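Local coordinates for hydrolase, alpha/beta hydrolase FOLD family (PDB 2XMZ), which catalyses, as the lyase MenH, a step of menaquinone biosynthesis that yields 2-succinyl-6-hydroxy-2,4-cyclohexadiene-1-carboxylate, at residues A[21-26]-A[48-53]; A[88-93]-A[112-117]; A[106-111]-A[206-211]. All coordinates share one frame; numbering follows the deposited sequence.

Contact 1: residues A[21-26]-A[48-53]; sequences FLHGFL and IDLPGH
The loops that follow the neighbouring parallel strands 17-22 and 44-48 of an alpha/beta hydrolase sheet are tied together by His23 and His53. The strand ends meet where Ile48 N donates to Phe21 O at 3.2 Å; water 1 then bridges the carbonyls Phe21 O and Ile48 O, donating to both. Beside this, Leu22 CD2 packs on Ile48 CB at 3.8 Å. Beyond the sheet, imidazoles take over from backbone pairing. Leu50 N-H points almost straight (173°) at His23 NE2, 2.8 Å away and 16° out of the ring plane. The other ring nitrogen, His23 ND1, donates to Gly24 O at 2.8 Å, so both ring nitrogens are gripped and the ring cannot easily turn. Its CG sits between the backbone N and the carbonyl carbon (chi1 58°), which swings the ring across to the second loop, where CE1 reaches His53 CB at 3.3 Å and Leu50 CD1 lies over one face. His53 is held in the same way: NE2 accepts Leu26 N at 3.1 Å, and ND1 donates back to Pro51 O, at 3.0 Å, inside the type II turn from Leu50 to His53. Phe25 CD1 approaches the His53 ring edge, while Trp152 meets the Phe25 ring edge-to-face. The His-Gly pair following strand 17-22 is consistent with the HG motif of the oxyanion-hole loop in alpha/beta hydrolases.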
loop_
_atom_site.group_PDB
_atom_site.type_symbol
_atom_site.label_atom_id
_atom_site.label_comp_id
_atom_site.label_asym_id
_atom_site.label_seq_id
_atom_site.Cartn_x
_atom_site.Cartn_y
_atom_site.Cartn_z
ATOM N N PHE A 21 -3.433 -2.910 -7.458
ATOM C CA PHE A 21 -2.593 -3.121 -6.275
ATOM C C PHE A 21 -1.529 -2.052 -6.126
ATOM O O PHE A 21 -0.733 -1.813 -7.058
ATOM C CB PHE A 21 -1.863 -4.464 -6.343
ATOM C CG PHE A 21 -2.731 -5.641 -6.062
ATOM C CD1 PHE A 21 -2.944 -6.062 -4.761
ATOM C CD2 PHE A 21 -3.312 -6.353 -7.107
ATOM C CE1 PHE A 21 -3.750 -7.166 -4.488
ATOM C CE2 PHE A 21 -4.088 -7.485 -6.854
ATOM C CZ PHE A 21 -4.325 -7.881 -5.543
ATOM N N LEU A 22 -1.487 -1.464 -4.937
ATOM C CA LEU A 22 -0.391 -0.576 -4.516
ATOM C C LEU A 22 0.437 -1.221 -3.408
ATOM O O LEU A 22 -0.107 -1.736 -2.436
ATOM C CB LEU A 22 -0.933 0.796 -4.041
ATOM C CG LEU A 22 -1.859 1.564 -4.995
ATOM C CD1 LEU A 22 -2.284 2.924 -4.384
ATOM C CD2 LEU A 22 -1.194 1.757 -6.365
ATOM N N HIS A 23 1.759 -1.193 -3.571
ATOM C CA HIS A 23 2.688 -1.855 -2.658
ATOM C C HIS A 23 3.087 -0.907 -1.517
ATOM O O HIS A 23 2.631 0.238 -1.458
ATOM C CB HIS A 23 3.953 -2.241 -3.437
ATOM C CG HIS A 23 4.611 -1.056 -4.080
ATOM N ND1 HIS A 23 5.527 -0.272 -3.419
ATOM C CD2 HIS A 23 4.425 -0.481 -5.293
ATOM C CE1 HIS A 23 5.892 0.729 -4.203
ATOM N NE2 HIS A 23 5.236 0.627 -5.346
ATOM N N GLY A 24 3.979 -1.377 -0.645
ATOM C CA GLY A 24 4.461 -0.593 0.488
ATOM C C GLY A 24 5.874 -0.043 0.257
ATOM O O GLY A 24 6.493 -0.303 -0.785
ATOM N N PHE A 25 6.357 0.708 1.233
ATOM C CA PHE A 25 7.673 1.321 1.218
ATOM C C PHE A 25 8.784 0.282 1.095
ATOM O O PHE A 25 8.690 -0.817 1.672
ATOM C CB PHE A 25 7.868 2.165 2.479
ATOM C CG PHE A 25 9.209 2.841 2.533
ATOM C CD1 PHE A 25 9.515 3.856 1.626
ATOM C CD2 PHE A 25 10.157 2.466 3.471
ATOM C CE1 PHE A 25 10.737 4.486 1.651
ATOM C CE2 PHE A 25 11.405 3.095 3.518
ATOM C CZ PHE A 25 11.702 4.112 2.603
ATOM N N LEU A 26 9.832 0.616 0.352
ATOM C CA LEU A 26 11.019 -0.245 0.228
ATOM C C LEU A 26 10.678 -1.568 -0.445
ATOM O O LEU A 26 11.237 -2.623 -0.122
ATOM C CB LEU A 26 11.646 -0.536 1.599
ATOM C CG LEU A 26 12.967 0.031 2.131
ATOM C CD1 LEU A 26 13.463 -0.859 3.278
ATOM C CD2 LEU A 26 14.059 0.186 1.097
ATOM N N ILE A 48 0.842 -1.205 -9.728
ATOM C CA ILE A 48 1.483 0.077 -9.962
ATOM C C ILE A 48 2.646 0.230 -8.970
ATOM O O ILE A 48 2.485 0.050 -7.753
ATOM C CB ILE A 48 0.500 1.255 -9.775
ATOM C CG1 ILE A 48 -0.735 1.086 -10.675
ATOM C CG2 ILE A 48 1.204 2.602 -10.076
ATOM C CD1 ILE A 48 -1.883 2.104 -10.344
ATOM N N ASP A 49 3.803 0.544 -9.523
ATOM C CA ASP A 49 4.956 0.957 -8.749
ATOM C C ASP A 49 4.846 2.443 -8.427
ATOM O O ASP A 49 4.707 3.263 -9.327
ATOM C CB ASP A 49 6.239 0.683 -9.531
ATOM C CG ASP A 49 6.636 -0.773 -9.505
ATOM O OD1 ASP A 49 6.045 -1.526 -8.709
ATOM O OD2 ASP A 49 7.519 -1.172 -10.287
ATOM N N LEU A 50 4.908 2.776 -7.149
ATOM C CA LEU A 50 4.745 4.149 -6.700
ATOM C C LEU A 50 6.077 4.907 -6.880
ATOM O O LEU A 50 7.138 4.276 -7.077
ATOM C CB LEU A 50 4.230 4.175 -5.241
ATOM C CG LEU A 50 2.773 3.662 -5.108
ATOM C CD1 LEU A 50 2.411 3.240 -3.675
ATOM C CD2 LEU A 50 1.783 4.717 -5.643
ATOM N N PRO A 51 6.023 6.254 -6.843
ATOM C CA PRO A 51 7.214 7.060 -7.101
ATOM C C PRO A 51 8.431 6.592 -6.299
ATOM O O PRO A 51 8.354 6.388 -5.053
ATOM C CB PRO A 51 6.785 8.453 -6.655
ATOM C CG PRO A 51 5.304 8.472 -6.968
ATOM C CD PRO A 51 4.833 7.099 -6.590
ATOM N N GLY A 52 9.534 6.441 -7.019
ATOM C CA GLY A 52 10.811 5.984 -6.457
ATOM C C GLY A 52 10.975 4.481 -6.308
ATOM O O GLY A 52 12.081 4.004 -6.033
ATOM N N HIS A 53 9.888 3.731 -6.442
ATOM C CA HIS A 53 9.916 2.292 -6.176
ATOM C C HIS A 53 9.876 1.412 -7.420
ATOM O O HIS A 53 9.149 1.704 -8.395
ATOM C CB HIS A 53 8.758 1.893 -5.261
ATOM C CG HIS A 53 8.869 2.454 -3.875
ATOM N ND1 HIS A 53 8.763 3.802 -3.608
ATOM C CD2 HIS A 53 9.131 1.856 -2.693
ATOM C CE1 HIS A 53 8.928 4.008 -2.313
ATOM N NE2 HIS A 53 9.150 2.842 -1.734
HETATM O O HOH W 1 1.979 -2.597 -6.440
#

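Contact 2: residues A[88-93]-A[112-117]; sequences FGYSMG and ILESTS
Residues 88-90 and 112-114 run parallel, their axes 4.8 Å apart and 11° off, as adjacent strands of a beta-alpha-beta unit whose first strand ends in what appears to be the nucleophile elbow, Gly89-Tyr90-Ser91-Met92-Gly93. The ladder alternates: Gly89 N donates to Ile112 O (2.9 Å), Glu114 N to Gly89 O, and Ser91 N to Glu114 O (2.8 Å). At the turn Ser91 has a positive phi, 54°, as a nucleophile elbow requires, and Thr116 OG1 donates to Ser91 O at 2.7 Å, pinning the carbonyl from the second strand's exit loop. Ser91 OG itself is bonded to His245 NE2, consistent with a Ser-His-Asp triad completed by Asp218. Phe88, Tyr90, Ile112 and Glu114 share one sheet face. Phe88 CD2 presses on Ile112 CG2 at 3.3 Å. With its CG anti to the backbone N (chi1 178°) and the chain extended, Glu114 carries its buried carboxylate between the two aromatic rings, inclined to that of Tyr90. Glu114 OE1, hydrogen-bonded to His248 ND1, lies in the plane of the Phe88 ring at its edge, 3.3 Å from Phe88 CZ.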
loop_
_atom_site.group_PDB
_atom_site.type_symbol
_atom_site.label_atom_id
_atom_site.label_comp_id
_atom_site.label_asym_id
_atom_site.label_seq_id
_atom_site.Cartn_x
_atom_site.Cartn_y
_atom_site.Cartn_z
ATOM N N PHE A 88 -6.584 -1.251 -4.092
ATOM C CA PHE A 88 -6.014 -1.905 -2.949
ATOM C C PHE A 88 -4.696 -1.216 -2.620
ATOM O O PHE A 88 -3.852 -1.007 -3.498
ATOM C CB PHE A 88 -5.748 -3.390 -3.254
ATOM C CG PHE A 88 -4.960 -4.091 -2.158
ATOM C CD1 PHE A 88 -3.571 -3.972 -2.089
ATOM C CD2 PHE A 88 -5.607 -4.865 -1.201
ATOM C CE1 PHE A 88 -2.842 -4.580 -1.057
ATOM C CE2 PHE A 88 -4.882 -5.492 -0.165
ATOM C CZ PHE A 88 -3.495 -5.347 -0.109
ATOM N N GLY A 89 -4.500 -0.892 -1.349
ATOM C CA GLY A 89 -3.210 -0.406 -0.895
ATOM C C GLY A 89 -2.749 -1.033 0.414
ATOM O O GLY A 89 -3.531 -1.150 1.368
ATOM N N TYR A 90 -1.479 -1.448 0.424
ATOM C CA TYR A 90 -0.834 -1.997 1.601
ATOM C C TYR A 90 0.109 -0.967 2.179
ATOM O O TYR A 90 0.992 -0.489 1.479
ATOM C CB TYR A 90 -0.032 -3.278 1.263
ATOM C CG TYR A 90 1.067 -3.579 2.256
ATOM C CD1 TYR A 90 0.773 -4.061 3.536
ATOM C CD2 TYR A 90 2.413 -3.388 1.912
ATOM C CE1 TYR A 90 1.791 -4.332 4.462
ATOM C CE2 TYR A 90 3.467 -3.653 2.842
ATOM C CZ TYR A 90 3.136 -4.123 4.105
ATOM O OH TYR A 90 4.126 -4.401 5.011
ATOM N N SER A 91 -0.066 -0.677 3.467
ATOM C CA SER A 91 0.850 0.148 4.257
ATOM C C SER A 91 1.041 1.478 3.540
ATOM O O SER A 91 0.063 2.176 3.318
ATOM C CB SER A 91 2.187 -0.583 4.498
ATOM O OG SER A 91 2.834 -0.057 5.645
ATOM N N MET A 92 2.260 1.804 3.112
ATOM C CA MET A 92 2.468 3.065 2.331
ATOM C C MET A 92 1.489 3.219 1.179
ATOM O O MET A 92 0.954 4.309 0.966
ATOM C CB MET A 92 3.909 3.177 1.795
ATOM C CG MET A 92 4.153 4.354 0.807
ATOM S SD MET A 92 5.830 4.296 0.145
ATOM C CE MET A 92 5.586 3.239 -1.272
ATOM N N GLY A 93 1.300 2.155 0.405
ATOM C CA GLY A 93 0.330 2.157 -0.680
ATOM C C GLY A 93 -1.119 2.325 -0.243
ATOM O O GLY A 93 -1.955 2.795 -1.031
ATOM N N ILE A 112 -9.678 -1.304 -0.705
ATOM C CA ILE A 112 -9.103 -2.312 0.196
ATOM C C ILE A 112 -7.823 -1.781 0.790
ATOM O O ILE A 112 -6.935 -1.288 0.085
ATOM C CB ILE A 112 -8.860 -3.718 -0.446
ATOM C CG1 ILE A 112 -10.144 -4.259 -1.059
ATOM C CG2 ILE A 112 -8.395 -4.690 0.634
ATOM C CD1 ILE A 112 -9.954 -5.516 -1.992
ATOM N N LEU A 113 -7.743 -1.899 2.108
ATOM C CA LEU A 113 -6.652 -1.352 2.880
ATOM C C LEU A 113 -6.033 -2.453 3.734
ATOM O O LEU A 113 -6.727 -3.097 4.537
ATOM C CB LEU A 113 -7.200 -0.242 3.794
ATOM C CG LEU A 113 -7.970 0.873 3.055
ATOM C CD1 LEU A 113 -8.557 1.825 4.075
ATOM C CD2 LEU A 113 -7.073 1.629 2.095
ATOM N N GLU A 114 -4.729 -2.644 3.583
ATOM C CA GLU A 114 -4.018 -3.632 4.356
ATOM C C GLU A 114 -2.964 -2.936 5.185
ATOM O O GLU A 114 -2.045 -2.273 4.649
ATOM C CB GLU A 114 -3.357 -4.697 3.469
ATOM C CG GLU A 114 -2.552 -5.729 4.296
ATOM C CD GLU A 114 -1.546 -6.528 3.477
ATOM O OE1 GLU A 114 -1.452 -6.330 2.245
ATOM O OE2 GLU A 114 -0.817 -7.344 4.083
ATOM N N SER A 115 -3.096 -3.069 6.491
ATOM C CA SER A 115 -2.082 -2.571 7.432
ATOM C C SER A 115 -1.653 -1.129 7.108
ATOM O O SER A 115 -0.475 -0.846 6.918
ATOM C CB SER A 115 -0.878 -3.510 7.408
ATOM O OG SER A 115 -1.266 -4.810 7.790
ATOM N N THR A 116 -2.619 -0.219 7.065
ATOM C CA THR A 116 -2.304 1.162 6.697
ATOM C C THR A 116 -2.894 2.142 7.709
ATOM O O THR A 116 -3.505 1.736 8.719
ATOM C CB THR A 116 -2.773 1.464 5.251
ATOM O OG1 THR A 116 -2.165 2.662 4.756
ATOM C CG2 THR A 116 -4.311 1.580 5.120
ATOM N N SER A 117 -2.741 3.429 7.417
ATOM C CA SER A 117 -3.334 4.469 8.245
ATOM C C SER A 117 -3.651 5.699 7.398
ATOM O O SER A 117 -3.098 5.867 6.287
ATOM C CB SER A 117 -2.398 4.844 9.400
ATOM O OG SER A 117 -1.450 5.767 8.947
#

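Contact 3: residues A[106-111]-A[206-211]; sequences IPISNL and IKVPTL
Leu111 O is approached twice from the neighbouring strand: Leu211 N makes a 2.8 Å hydrogen bond to it, and Thr210 CA adds a CA-H...O contact at 3.2 Å. Pro209 O is used in the same double fashion, taking Leu111 N at 2.9 Å, in the carbonyl plane, with Asn110 CA close by. These bonds flank the parallel pairing of Leu111 with Thr210 in strands 110-114 and 210-215. Leu111 and Thr210 project together from the same sheet face, so that Thr210 OG1 comes 3.6 Å from Leu111 CB. That hydroxyl is turned back along its own chain: it donates to Val208 O at 3.1 Å from 43° above the carbonyl plane. Leu111 turns CG away from its own N (chi1 -176°), which brings CD2 to Ile206 CG2, 4.0 Å away, the Ile206 side chain standing roughly perpendicular to that of Leu111. Ala97 and Ala101 of helix 92-103 cover Leu111, and Leu98 and Ile102 of the same helix cover Ile206. Val208, two residues ahead of Thr210, packs tightly against the incoming chain: its CB lies 3.2 Å from Ser109 O, and its CG1 is also close to Ile108 O. Asn110 leans to the other side of the sheet, where its OD1 rests against the Pro209 ring, 3.4 Å from Pro209 CB; its ND2 bonds Thr86 OG1, and Phe262 and Glu266 of helix 252-266 pack on it. Four helices, 123-143 to 181-191, lie in the chain between these neighbouring strands. Parallel strands sandwiched between helices on both faces, with a helical insertion separating them in sequence, are characteristic of alpha/beta hydrolases that carry a cap.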
loop_
_atom_site.group_PDB
_atom_site.type_symbol
_atom_site.label_atom_id
_atom_site.label_comp_id
_atom_site.label_asym_id
_atom_site.label_seq_id
_atom_site.Cartn_x
_atom_site.Cartn_y
_atom_site.Cartn_z
ATOM N N ILE A 106 -10.626 9.827 -10.698
ATOM C CA ILE A 106 -11.395 8.718 -11.263
ATOM C C ILE A 106 -12.094 8.006 -10.091
ATOM O O ILE A 106 -11.431 7.538 -9.176
ATOM C CB ILE A 106 -10.492 7.706 -12.050
ATOM C CG1 ILE A 106 -9.656 8.421 -13.154
ATOM C CG2 ILE A 106 -11.326 6.527 -12.563
ATOM C CD1 ILE A 106 -10.451 9.157 -14.217
ATOM N N PRO A 107 -13.431 7.947 -10.107
ATOM C CA PRO A 107 -14.130 7.276 -8.991
ATOM C C PRO A 107 -13.808 5.775 -8.942
ATOM O O PRO A 107 -13.850 5.079 -9.972
ATOM C CB PRO A 107 -15.618 7.474 -9.330
ATOM C CG PRO A 107 -15.633 8.695 -10.267
ATOM C CD PRO A 107 -14.359 8.578 -11.068
ATOM N N ILE A 108 -13.485 5.295 -7.753
ATOM C CA ILE A 108 -13.275 3.880 -7.542
ATOM C C ILE A 108 -14.596 3.210 -7.140
ATOM O O ILE A 108 -15.534 3.881 -6.703
ATOM C CB ILE A 108 -12.139 3.634 -6.537
ATOM C CG1 ILE A 108 -12.479 4.157 -5.127
ATOM C CG2 ILE A 108 -10.804 4.253 -7.070
ATOM C CD1 ILE A 108 -11.481 3.631 -4.079
ATOM N N SER A 109 -14.672 1.900 -7.317
ATOM C CA SER A 109 -15.848 1.140 -6.978
ATOM C C SER A 109 -15.773 0.609 -5.557
ATOM O O SER A 109 -16.750 0.673 -4.832
ATOM C CB SER A 109 -16.026 -0.002 -7.960
ATOM O OG SER A 109 -16.695 0.488 -9.106
ATOM N N ASN A 110 -14.600 0.106 -5.179
ATOM C CA ASN A 110 -14.342 -0.469 -3.845
ATOM C C ASN A 110 -12.949 -0.079 -3.372
ATOM O O ASN A 110 -12.063 0.275 -4.185
ATOM C CB ASN A 110 -14.393 -2.013 -3.856
ATOM C CG ASN A 110 -15.695 -2.562 -4.401
ATOM O OD1 ASN A 110 -16.729 -2.536 -3.733
ATOM N ND2 ASN A 110 -15.642 -3.104 -5.605
ATOM N N LEU A 111 -12.737 -0.193 -2.065
ATOM C CA LEU A 111 -11.456 0.153 -1.479
ATOM C C LEU A 111 -10.956 -0.957 -0.581
ATOM O O LEU A 111 -11.709 -1.517 0.197
ATOM C CB LEU A 111 -11.565 1.469 -0.710
ATOM C CG LEU A 111 -10.286 2.041 -0.095
ATOM C CD1 LEU A 111 -9.218 2.442 -1.176
ATOM C CD2 LEU A 111 -10.634 3.216 0.805
ATOM N N ILE A 206 -15.535 8.703 2.358
ATOM C CA ILE A 206 -15.317 7.526 1.513
ATOM C C ILE A 206 -16.587 6.693 1.562
ATOM O O ILE A 206 -16.850 6.069 2.565
ATOM C CB ILE A 206 -14.095 6.685 2.026
ATOM C CG1 ILE A 206 -12.810 7.505 1.952
ATOM C CG2 ILE A 206 -13.936 5.368 1.220
ATOM C CD1 ILE A 206 -11.634 6.766 2.536
ATOM N N LYS A 207 -17.372 6.685 0.487
ATOM C CA LYS A 207 -18.672 6.016 0.511
ATOM C C LYS A 207 -18.675 4.603 -0.080
ATOM O O LYS A 207 -19.673 3.900 0.044
ATOM C CB LYS A 207 -19.744 6.846 -0.214
ATOM C CG LYS A 207 -19.780 8.334 0.104
ATOM C CD LYS A 207 -19.978 8.618 1.580
ATOM C CE LYS A 207 -20.081 10.121 1.782
ATOM N NZ LYS A 207 -20.008 10.498 3.216
ATOM N N VAL A 208 -17.585 4.202 -0.739
ATOM C CA VAL A 208 -17.548 2.920 -1.448
ATOM C C VAL A 208 -17.354 1.781 -0.449
ATOM O O VAL A 208 -16.838 2.004 0.646
ATOM C CB VAL A 208 -16.451 2.890 -2.573
ATOM C CG1 VAL A 208 -16.788 3.919 -3.674
ATOM C CG2 VAL A 208 -15.049 3.109 -2.017
ATOM N N PRO A 209 -17.800 0.562 -0.808
ATOM C CA PRO A 209 -17.499 -0.555 0.074
ATOM C C PRO A 209 -15.993 -0.645 0.328
ATOM O O PRO A 209 -15.206 -0.576 -0.614
ATOM C CB PRO A 209 -18.000 -1.766 -0.710
ATOM C CG PRO A 209 -19.161 -1.189 -1.556
ATOM C CD PRO A 209 -18.718 0.200 -1.907
ATOM N N THR A 210 -15.610 -0.793 1.594
ATOM C CA THR A 210 -14.192 -0.782 1.995
ATOM C C THR A 210 -13.893 -2.004 2.856
ATOM O O THR A 210 -14.626 -2.291 3.828
ATOM C CB THR A 210 -13.841 0.520 2.746
ATOM O OG1 THR A 210 -14.059 1.634 1.873
ATOM C CG2 THR A 210 -12.374 0.551 3.197
ATOM N N LEU A 211 -12.858 -2.755 2.477
ATOM C CA LEU A 211 -12.377 -3.853 3.308
ATOM C C LEU A 211 -11.102 -3.382 3.990
ATOM O O LEU A 211 -10.204 -2.912 3.339
ATOM C CB LEU A 211 -12.063 -5.096 2.473
ATOM C CG LEU A 211 -11.461 -6.306 3.213
ATOM C CD1 LEU A 211 -12.467 -6.946 4.228
ATOM C CD2 LEU A 211 -10.965 -7.341 2.213
#

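The three contacts follow one another across a single sheet. Contact 1 joins contact 2 through strands 17-22 and 84-90: Leu22 N lies 2.8 Å from Phe88 O and Leu22 O 3.2 Å from Tyr90 N, both probable hydrogen bonds. Contacts 2 and 3 share strand 110-114, and Leu113 N lies 2.9 Å from Leu211 O, a probable hydrogen bond. The centres of contacts 1 and 2 are about 11 Å apart. Those of contacts 2 and 3 are about 13 Å apart. Contacts 1 and 3, centres about 20 Å apart, do not touch. Contact 2 holds the probable nucleophile Ser91; contact 1 places the likely oxyanion loop next to it, while contact 3 sits toward the N-terminal ends of its strands and takes no direct part in the presumed site.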